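Local coordinates for dITP/XTP pyrophosphatase (Mycobacteroides abscessus, PDB 6WWD), which probably hydrolyses non-canonical purine nucleoside triphosphates such as XTP, dITP and ITP to monophosphates and diphosphate, cleansing the nucleotide pool, at residues 143-148 and 159-164. Sequence-based numbering, arbitrary orientation.
Sequences GSIARI and PIFVPR
Val162 O is gripped by two donors, Ser144 N at 2.8 Å and a water that also bonds Ser144 OG. It belongs to an antiparallel pairing in which the short strand 161-163 borders the end of the long strand 134-145 in the mixed sheet of this HAM1-family enzyme. Val162 N returns a nearly straight bond of 2.7 Å to Ser144 O. Two residues on, just past the strands, Ala146 N bonds to Ile160 O, the donor tilted from the carbonyl plane. Ile160 O also receives a CA-H...O contact from Ile145. Ser144 and Val162 lie on one face of the sheet, and Val162 CG2 meets Ala146 CB, just past the strand end, at 3.7 Å. Ile145 and Phe161 share the other face, with Ile145 CD1 at the ring edge. Phe161 CG is anti to the backbone N (chi1 -179°), and the ring runs toward Gly143, bringing CZ 3.8 Å from Gly143 N. Phe121 and Trp141 also meet this ring, and Ile145 and Ile160 pack on helix 98-108. Beyond Pro163, Arg164 NH1 forms a salt bridge to Glu134 of the second subunit. The Arg164 side chain bends at chi3 (-80°), and NH2 donates in the carbonyl plane to a lone pair of Gly143 O at 3.0 Å.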
loop_
_atom_site.group_PDB
_atom_site.type_symbol
_atom_site.label_atom_id
_atom_site.label_comp_id
_atom_site.label_asym_id
_atom_site.label_seq_id
_atom_site.Cartn_x
_atom_site.Cartn_y
_atom_site.Cartn_z
ATOM N N GLY D 143 -17.705 -4.361 -4.357
ATOM C CA GLY D 143 -18.308 -5.614 -4.760
ATOM C C GLY D 143 -17.320 -6.759 -4.735
ATOM O O GLY D 143 -16.455 -6.832 -3.851
ATOM N N SER D 144 -17.468 -7.685 -5.673
ATOM C CA SER D 144 -16.571 -8.827 -5.780
ATOM C C SER D 144 -16.637 -9.355 -7.210
ATOM O O SER D 144 -17.496 -8.955 -8.004
ATOM C CB SER D 144 -16.922 -9.918 -4.754
ATOM O OG SER D 144 -18.248 -10.363 -4.937
ATOM N N ILE D 145 -15.726 -10.258 -7.531
ATOM C CA ILE D 145 -15.661 -10.814 -8.876
ATOM C C ILE D 145 -16.456 -12.114 -8.924
ATOM O O ILE D 145 -16.245 -13.015 -8.105
ATOM C CB ILE D 145 -14.204 -11.039 -9.314
ATOM C CG1 ILE D 145 -13.401 -9.731 -9.202
ATOM C CG2 ILE D 145 -14.157 -11.631 -10.730
ATOM C CD1 ILE D 145 -14.024 -8.543 -9.932
ATOM N N ALA D 146 -17.361 -12.218 -9.897
ATOM C CA ALA D 146 -18.100 -13.453 -10.105
ATOM C C ALA D 146 -17.175 -14.578 -10.570
ATOM O O ALA D 146 -16.039 -14.368 -11.006
ATOM C CB ALA D 146 -19.214 -13.248 -11.139
ATOM N N ARG D 147 -17.705 -15.793 -10.515
ATOM C CA ARG D 147 -16.993 -16.955 -11.017
ATOM C C ARG D 147 -17.310 -17.237 -12.471
ATOM O O ARG D 147 -16.485 -17.829 -13.169
ATOM C CB ARG D 147 -17.331 -18.179 -10.171
ATOM C CG ARG D 147 -16.913 -17.977 -8.754
ATOM C CD ARG D 147 -16.861 -19.269 -7.991
ATOM N NE ARG D 147 -16.431 -19.006 -6.623
ATOM C CZ ARG D 147 -15.186 -19.155 -6.190
ATOM N NH1 ARG D 147 -14.233 -19.586 -7.007
ATOM N NH2 ARG D 147 -14.896 -18.880 -4.930
ATOM N N ILE D 148 -18.503 -16.862 -12.929
ATOM C CA ILE D 148 -18.860 -16.950 -14.347
ATOM C C ILE D 148 -19.630 -15.704 -14.743
ATOM O O ILE D 148 -20.426 -15.164 -13.965
ATOM C CB ILE D 148 -19.697 -18.219 -14.657
ATOM C CG1 ILE D 148 -20.991 -18.231 -13.852
ATOM C CG2 ILE D 148 -18.893 -19.487 -14.396
ATOM C CD1 ILE D 148 -21.884 -19.361 -14.183
ATOM N N PRO D 159 -20.130 -7.911 -16.677
ATOM C CA PRO D 159 -20.645 -9.286 -16.529
ATOM C C PRO D 159 -19.983 -10.091 -15.415
ATOM O O PRO D 159 -20.531 -11.122 -15.042
ATOM C CB PRO D 159 -20.366 -9.919 -17.907
ATOM C CG PRO D 159 -20.266 -8.780 -18.826
ATOM C CD PRO D 159 -19.653 -7.671 -18.051
ATOM N N ILE D 160 -18.844 -9.664 -14.857
ATOM C CA ILE D 160 -18.203 -10.428 -13.790
ATOM C C ILE D 160 -18.055 -9.621 -12.510
ATOM O O ILE D 160 -17.392 -10.072 -11.580
ATOM C CB ILE D 160 -16.828 -10.981 -14.214
ATOM C CG1 ILE D 160 -15.888 -9.821 -14.600
ATOM C CG2 ILE D 160 -16.956 -12.062 -15.288
ATOM C CD1 ILE D 160 -14.462 -10.273 -14.773
ATOM N N PHE D 161 -18.643 -8.430 -12.442
ATOM C CA PHE D 161 -18.579 -7.619 -11.232
ATOM C C PHE D 161 -19.882 -7.778 -10.464
ATOM O O PHE D 161 -20.947 -7.420 -10.973
ATOM C CB PHE D 161 -18.325 -6.147 -11.554
ATOM C CG PHE D 161 -18.235 -5.272 -10.331
ATOM C CD1 PHE D 161 -17.117 -5.315 -9.518
ATOM C CD2 PHE D 161 -19.291 -4.432 -9.973
ATOM C CE1 PHE D 161 -17.031 -4.510 -8.371
ATOM C CE2 PHE D 161 -19.211 -3.620 -8.829
ATOM C CZ PHE D 161 -18.077 -3.663 -8.029
ATOM N N VAL D 162 -19.797 -8.304 -9.243
ATOM C CA VAL D 162 -20.963 -8.490 -8.383
ATOM C C VAL D 162 -20.971 -7.361 -7.359
ATOM O O VAL D 162 -20.123 -7.357 -6.449
ATOM C CB VAL D 162 -20.952 -9.861 -7.685
ATOM C CG1 VAL D 162 -22.180 -9.999 -6.794
ATOM C CG2 VAL D 162 -20.894 -11.010 -8.705
ATOM N N PRO D 163 -21.858 -6.379 -7.475
ATOM C CA PRO D 163 -21.964 -5.335 -6.448
ATOM C C PRO D 163 -22.325 -5.905 -5.082
ATOM O O PRO D 163 -23.210 -6.752 -4.955
ATOM C CB PRO D 163 -23.099 -4.444 -6.976
ATOM C CG PRO D 163 -23.123 -4.697 -8.417
ATOM C CD PRO D 163 -22.808 -6.158 -8.572
ATOM N N ARG D 164 -21.664 -5.397 -4.051
ATOM C CA ARG D 164 -22.025 -5.788 -2.698
ATOM C C ARG D 164 -23.494 -5.457 -2.444
ATOM O O ARG D 164 -24.015 -4.454 -2.936
ATOM C CB ARG D 164 -21.110 -5.089 -1.689
ATOM C CG ARG D 164 -20.642 -6.004 -0.571
ATOM C CD ARG D 164 -19.387 -5.500 0.101
ATOM N NE ARG D 164 -18.187 -5.819 -0.669
ATOM C CZ ARG D 164 -16.977 -5.327 -0.392
ATOM N NH1 ARG D 164 -16.834 -4.491 0.637
ATOM N NH2 ARG D 164 -15.921 -5.638 -1.160
HETATM O O HOH W 1 -18.047 -8.488 -1.425
HETATM O O HOH W 2 -20.206 -8.730 -4.115
#